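Local coordinates for germination protein YpeB (PDB 5BOI), which takes part in the germination of Bacillus spores, probably in an inhibitory role, and is represented here by its C-terminal region of PepSY domains, at residues A[103-108]-A[127-132]; A[120-125]-A[131-136]. One frame throughout, in Å; residues are numbered along the deposited sequence.

How the contacts relate
The centres of the two contacts lie about 4 Å apart, and the contacts share Y131 and P132. Along the chain the order is 103-108, 120-125, 127-132 and 131-136, all within the YpeB PepSY1 and PepSY2 region. Strand 115-123 joins them. It pairs with strand 104-112 along one edge and with strands 129-130 and 134-140 along the other. Contact 2 is a direct pairing of neighbouring strands, whereas contact 1 reaches across strand 115-123 through side chains and one bridging water. Strand 129-130 also pairs in parallel with strand 182-192, which links this region to the C-terminal PepSY domain. After it the chain turns a corner at 131-133 and enters strand 134-140.

Contact 1 of 2, residues A[103-108]-A[127-132]; sequences SLVMAE and GVRIYP
V105 meets the long side chain of R129 at about a right angle. Its CG1 touches the aliphatic part of the arginine, with V105 CG1 4.0 Å from R129 CG. The other methyl, CG2, sits 4.1 Å above the centre of the R129 guanidinium, over one face. The extended chain from CG to NE (chi2 166°, chi3 -166°) carries the guanidinium under V105 CG2.

Further along, the methyl of A107 meets the Y131 ring obliquely, with A107 CB 3.7 Å from Y131 CE2. No direct hydrogen bond joins the segments. One water bridges them instead. The water donates to M106 O at 3.2 Å. Y131 OH lies 3.0 Å from the same water. R129 NH1 gives this water a weak bond, and R129 also has long, weak ion pairs with E185 and E203. Y131 OH has a further weak hydrogen bond to E203, and the Y131 ring packs edge-to-face with F216.

V105 and A107 both pair with strand 115-123, at V121 and T119. A107 and E108 both face T119, which makes a classic beta bulge. The contact thus joins a bulged strand of the PepSY sheet to the short strand 129-130, which runs parallel to strand 182-192 in the next PepSY domain.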
loop_
_atom_site.group_PDB
_atom_site.type_symbol
_atom_site.label_atom_id
_atom_site.label_comp_id
_atom_site.label_asym_id
_atom_site.label_seq_id
_atom_site.Cartn_x
_atom_site.Cartn_y
_atom_site.Cartn_z
ATOM N N SER A 103 -5.249 -5.302 8.872
ATOM C CA SER A 103 -5.745 -6.237 7.855
ATOM C C SER A 103 -5.155 -5.966 6.471
ATOM O O SER A 103 -5.821 -6.150 5.455
ATOM C CB SER A 103 -7.275 -6.213 7.782
ATOM O OG SER A 103 -7.724 -5.037 7.134
ATOM N N LEU A 104 -3.899 -5.538 6.454
ATOM C CA LEU A 104 -3.152 -5.397 5.198
ATOM C C LEU A 104 -2.120 -6.512 5.092
ATOM O O LEU A 104 -1.638 -7.011 6.111
ATOM C CB LEU A 104 -2.487 -4.028 5.151
ATOM C CG LEU A 104 -3.452 -2.848 5.028
ATOM C CD1 LEU A 104 -2.735 -1.551 5.308
ATOM C CD2 LEU A 104 -4.039 -2.803 3.622
ATOM N N VAL A 105 -1.776 -6.915 3.872
ATOM C CA VAL A 105 -0.693 -7.872 3.687
ATOM C C VAL A 105 0.216 -7.357 2.563
ATOM O O VAL A 105 -0.261 -6.682 1.655
ATOM C CB VAL A 105 -1.252 -9.268 3.368
ATOM C CG1 VAL A 105 -2.192 -9.194 2.186
ATOM C CG2 VAL A 105 -0.134 -10.278 3.121
ATOM N N MET A 106 1.508 -7.657 2.623
ATOM C CA MET A 106 2.439 -7.083 1.629
ATOM C C MET A 106 2.241 -7.758 0.279
ATOM O O MET A 106 2.106 -8.983 0.203
ATOM C CB MET A 106 3.890 -7.229 2.065
ATOM C CG MET A 106 4.865 -6.519 1.108
ATOM S SD MET A 106 6.489 -6.603 1.829
ATOM C CE MET A 106 6.503 -8.359 2.182
ATOM N N ALA A 107 2.222 -6.955 -0.784
ATOM C CA ALA A 107 2.069 -7.476 -2.136
ATOM C C ALA A 107 3.301 -7.253 -3.018
ATOM O O ALA A 107 3.591 -8.077 -3.897
ATOM C CB ALA A 107 0.847 -6.851 -2.802
ATOM N N GLU A 108 4.016 -6.144 -2.807
ATOM C CA GLU A 108 5.164 -5.821 -3.656
ATOM C C GLU A 108 6.243 -5.230 -2.798
ATOM O O GLU A 108 5.934 -4.533 -1.835
ATOM C CB GLU A 108 4.827 -4.804 -4.751
ATOM C CG GLU A 108 3.666 -5.149 -5.617
ATOM C CD GLU A 108 4.023 -6.167 -6.654
ATOM O OE1 GLU A 108 5.237 -6.378 -6.924
ATOM O OE2 GLU A 108 3.077 -6.742 -7.195
ATOM N N GLY A 127 -9.753 -13.804 4.290
ATOM C CA GLY A 127 -8.399 -13.876 3.783
ATOM C C GLY A 127 -8.278 -13.583 2.296
ATOM O O GLY A 127 -7.174 -13.681 1.741
ATOM N N VAL A 128 -9.374 -13.181 1.663
ATOM C CA VAL A 128 -9.297 -12.808 0.237
ATOM C C VAL A 128 -8.496 -11.495 0.082
ATOM O O VAL A 128 -8.765 -10.507 0.778
ATOM C CB VAL A 128 -10.695 -12.649 -0.392
ATOM C CG1 VAL A 128 -10.561 -12.314 -1.890
ATOM C CG2 VAL A 128 -11.536 -13.927 -0.208
ATOM N N ARG A 129 -7.515 -11.475 -0.821
ATOM C CA ARG A 129 -6.673 -10.284 -1.022
ATOM C C ARG A 129 -7.300 -9.342 -2.048
ATOM O O ARG A 129 -7.533 -9.735 -3.190
ATOM C CB ARG A 129 -5.272 -10.690 -1.470
ATOM C CG ARG A 129 -4.499 -11.279 -0.293
ATOM C CD ARG A 129 -3.234 -12.021 -0.641
ATOM N NE ARG A 129 -2.810 -12.784 0.533
ATOM C CZ ARG A 129 -1.634 -13.385 0.664
ATOM N NH1 ARG A 129 -0.735 -13.322 -0.312
ATOM N NH2 ARG A 129 -1.358 -14.047 1.781
ATOM N N ILE A 130 -7.578 -8.114 -1.633
ATOM C CA ILE A 130 -8.259 -7.157 -2.499
ATOM C C ILE A 130 -7.204 -6.203 -3.053
ATOM O O ILE A 130 -6.896 -5.168 -2.450
ATOM C CB ILE A 130 -9.337 -6.349 -1.749
ATOM C CG1 ILE A 130 -10.256 -7.250 -0.919
ATOM C CG2 ILE A 130 -10.107 -5.467 -2.700
ATOM C CD1 ILE A 130 -11.051 -8.239 -1.727
ATOM N N TYR A 131 -6.626 -6.571 -4.184
ATOM C CA TYR A 131 -5.521 -5.789 -4.732
ATOM C C TYR A 131 -5.836 -4.315 -5.075
ATOM O O TYR A 131 -4.956 -3.471 -4.914
ATOM C CB TYR A 131 -4.928 -6.526 -5.942
ATOM C CG TYR A 131 -3.977 -7.618 -5.493
ATOM C CD1 TYR A 131 -4.453 -8.866 -5.113
ATOM C CD2 TYR A 131 -2.613 -7.397 -5.450
ATOM C CE1 TYR A 131 -3.590 -9.854 -4.684
ATOM C CE2 TYR A 131 -1.745 -8.367 -5.038
ATOM C CZ TYR A 131 -2.219 -9.574 -4.644
ATOM O OH TYR A 131 -1.318 -10.520 -4.224
ATOM N N PRO A 132 -7.074 -3.984 -5.508
ATOM C CA PRO A 132 -7.393 -2.559 -5.725
ATOM C C PRO A 132 -7.298 -1.683 -4.467
ATOM O O PRO A 132 -7.043 -0.483 -4.571
ATOM C CB PRO A 132 -8.842 -2.601 -6.221
ATOM C CG PRO A 132 -8.983 -3.955 -6.855
ATOM C CD PRO A 132 -8.156 -4.863 -6.005
HETATM O O HOH W 1 -0.219 -10.498 -1.463
#

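Contact 2 of 2, residues A[120-125]-A[131-136]; sequences FVEQTE and YPDSVK. With SO4 (sulfate ion), chain B; SO4 (sulfate ion), chain C.
Strands 120-123 and 134-136 run antiparallel, 4.7 Å apart at their closest, with 153° between their directions. F120 and V135 form a hydrogen-bonded pair: F120 N donates to V135 O at 2.8 Å, and V135 N donates back to F120 O at 2.9 Å. V121 and S134 form the next, non-hydrogen-bonded pair. E122 N then donates to D133 O at 3.0 Å, with a more bent N-H...O angle of 145°.

The side chains of V121 and S134 share one face of the sheet. V121 CG1, set anti to the carbonyl carbon, is the methyl that packs on the backbone of Y131, with V121 CG1 3.7 Å from Y131 CA. It also meets the Y131 ring obliquely. F120 and V135 point to the other face, where F120 packs on helix 85-98 and V135 on F154 of helix 152-156.

E122 and D133 lie side by side and point the same way. Their carboxylate planes are 24° apart, and E122 OE1 is 2.9 Å from D133 OD2. The two are close like charges. R161 forms a salt bridge with D133 OD2, which probably offsets the repulsion; H158 makes a weak hydrogen bond with E122 OE2.

Past the strand, T124 OG1 donates to a sulfate oxygen, O2, at 2.7 Å; the ion probably comes from the crystallisation liquor. D133 centres an inverse gamma turn, from which the chain enters an antiparallel strand pair of the helix-covered PepSY sheet.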
loop_
_atom_site.group_PDB
_atom_site.type_symbol
_atom_site.label_atom_id
_atom_site.label_comp_id
_atom_site.label_asym_id
_atom_site.label_seq_id
_atom_site.Cartn_x
_atom_site.Cartn_y
_atom_site.Cartn_z
ATOM N N PHE A 120 1.017 -2.731 0.005
ATOM C CA PHE A 120 0.255 -3.636 0.849
ATOM C C PHE A 120 -1.167 -3.631 0.326
ATOM O O PHE A 120 -1.594 -2.617 -0.239
ATOM C CB PHE A 120 0.263 -3.161 2.312
ATOM C CG PHE A 120 1.603 -3.262 2.977
ATOM C CD1 PHE A 120 2.591 -2.312 2.735
ATOM C CD2 PHE A 120 1.884 -4.308 3.833
ATOM C CE1 PHE A 120 3.836 -2.397 3.349
ATOM C CE2 PHE A 120 3.134 -4.400 4.445
ATOM C CZ PHE A 120 4.106 -3.446 4.196
ATOM N N VAL A 121 -1.911 -4.733 0.492
ATOM C CA VAL A 121 -3.299 -4.760 0.055
ATOM C C VAL A 121 -4.231 -5.280 1.147
ATOM O O VAL A 121 -3.819 -6.024 2.038
ATOM C CB VAL A 121 -3.504 -5.629 -1.200
ATOM C CG1 VAL A 121 -2.709 -5.071 -2.382
ATOM C CG2 VAL A 121 -3.102 -7.094 -0.928
ATOM N N GLU A 122 -5.497 -4.893 1.050
ATOM C CA GLU A 122 -6.483 -5.279 2.034
ATOM C C GLU A 122 -6.755 -6.773 1.974
ATOM O O GLU A 122 -6.804 -7.382 0.892
ATOM C CB GLU A 122 -7.782 -4.508 1.826
ATOM C CG GLU A 122 -8.831 -4.818 2.894
ATOM C CD GLU A 122 -10.187 -4.254 2.559
ATOM O OE1 GLU A 122 -10.436 -3.983 1.365
ATOM O OE2 GLU A 122 -11.003 -4.083 3.488
ATOM N N GLN A 123 -6.942 -7.358 3.152
ATOM C CA GLN A 123 -7.333 -8.750 3.254
ATOM C C GLN A 123 -8.715 -8.807 3.936
ATOM O O GLN A 123 -8.894 -8.201 4.995
ATOM C CB GLN A 123 -6.235 -9.491 4.023
ATOM C CG GLN A 123 -6.550 -10.805 4.664
ATOM C CD GLN A 123 -5.348 -11.307 5.446
ATOM O OE1 GLN A 123 -5.083 -10.856 6.562
ATOM N NE2 GLN A 123 -4.593 -12.217 4.845
ATOM N N THR A 124 -9.692 -9.477 3.317
ATOM C CA THR A 124 -11.040 -9.595 3.910
ATOM C C THR A 124 -11.016 -10.522 5.120
ATOM O O THR A 124 -10.000 -11.148 5.404
ATOM C CB THR A 124 -12.099 -10.151 2.923
ATOM O OG1 THR A 124 -11.809 -11.525 2.658
ATOM C CG2 THR A 124 -12.102 -9.358 1.583
ATOM N N GLU A 125 -12.177 -10.648 5.770
ATOM C CA GLU A 125 -12.346 -11.467 6.980
ATOM C C GLU A 125 -11.841 -12.892 6.746
ATOM O O GLU A 125 -11.124 -13.440 7.568
ATOM C CB GLU A 125 -13.824 -11.459 7.387
ATOM C CG GLU A 125 -14.195 -12.339 8.558
ATOM C CD GLU A 125 -15.681 -12.253 8.865
ATOM O OE1 GLU A 125 -16.399 -13.242 8.611
ATOM O OE2 GLU A 125 -16.122 -11.190 9.353
ATOM N N TYR A 131 -6.626 -6.571 -4.184
ATOM C CA TYR A 131 -5.521 -5.789 -4.732
ATOM C C TYR A 131 -5.836 -4.315 -5.075
ATOM O O TYR A 131 -4.956 -3.471 -4.914
ATOM C CB TYR A 131 -4.928 -6.526 -5.942
ATOM C CG TYR A 131 -3.977 -7.618 -5.493
ATOM C CD1 TYR A 131 -4.453 -8.866 -5.113
ATOM C CD2 TYR A 131 -2.613 -7.397 -5.450
ATOM C CE1 TYR A 131 -3.590 -9.854 -4.684
ATOM C CE2 TYR A 131 -1.745 -8.367 -5.038
ATOM C CZ TYR A 131 -2.219 -9.574 -4.644
ATOM O OH TYR A 131 -1.318 -10.520 -4.224
ATOM N N PRO A 132 -7.074 -3.984 -5.508
ATOM C CA PRO A 132 -7.393 -2.559 -5.725
ATOM C C PRO A 132 -7.298 -1.683 -4.467
ATOM O O PRO A 132 -7.043 -0.483 -4.571
ATOM C CB PRO A 132 -8.842 -2.601 -6.221
ATOM C CG PRO A 132 -8.983 -3.955 -6.855
ATOM C CD PRO A 132 -8.156 -4.863 -6.005
ATOM N N ASP A 133 -7.505 -2.281 -3.302
ATOM C CA ASP A 133 -7.544 -1.551 -2.036
ATOM C C ASP A 133 -6.153 -1.538 -1.394
ATOM O O ASP A 133 -5.858 -2.321 -0.476
ATOM C CB ASP A 133 -8.578 -2.182 -1.100
ATOM C CG ASP A 133 -10.005 -2.059 -1.644
ATOM O OD1 ASP A 133 -10.160 -1.712 -2.837
ATOM O OD2 ASP A 133 -10.966 -2.312 -0.894
ATOM N N SER A 134 -5.302 -0.650 -1.891
ATOM C CA SER A 134 -3.875 -0.739 -1.589
ATOM C C SER A 134 -3.298 0.472 -0.850
ATOM O O SER A 134 -3.811 1.592 -0.911
ATOM C CB SER A 134 -3.087 -0.959 -2.885
ATOM O OG SER A 134 -3.171 0.162 -3.756
ATOM N N VAL A 135 -2.206 0.208 -0.150
ATOM C CA VAL A 135 -1.466 1.235 0.571
ATOM C C VAL A 135 -0.018 1.146 0.108
ATOM O O VAL A 135 0.550 0.049 0.059
ATOM C CB VAL A 135 -1.560 1.046 2.064
ATOM C CG1 VAL A 135 -0.695 2.100 2.780
ATOM C CG2 VAL A 135 -3.015 1.138 2.532
ATOM N N LYS A 136 0.575 2.289 -0.238
ATOM C CA LYS A 136 1.929 2.312 -0.767
ATOM C C LYS A 136 2.832 2.979 0.262
ATOM O O LYS A 136 2.434 3.964 0.880
ATOM C CB LYS A 136 1.995 3.074 -2.091
ATOM C CG LYS A 136 1.451 2.310 -3.288
ATOM C CD LYS A 136 1.034 3.245 -4.412
ATOM C CE LYS A 136 0.288 2.489 -5.500
ATOM N NZ LYS A 136 0.567 1.025 -5.438
HETATM S S SO4 B . -15.493 -12.455 3.193
HETATM O O1 SO4 B . -15.875 -11.069 2.946
HETATM O O2 SO4 B . -14.246 -12.757 2.504
HETATM O O3 SO4 B . -15.329 -12.647 4.633
HETATM O O4 SO4 B . -16.538 -13.347 2.702
HETATM S S SO4 C . -3.198 -15.940 6.036
HETATM O O1 SO4 C . -3.830 -14.626 5.916
HETATM O O2 SO4 C . -2.126 -16.063 5.054
HETATM O O3 SO4 C . -4.184 -17.000 5.816
HETATM O O4 SO4 C . -2.624 -16.064 7.379
#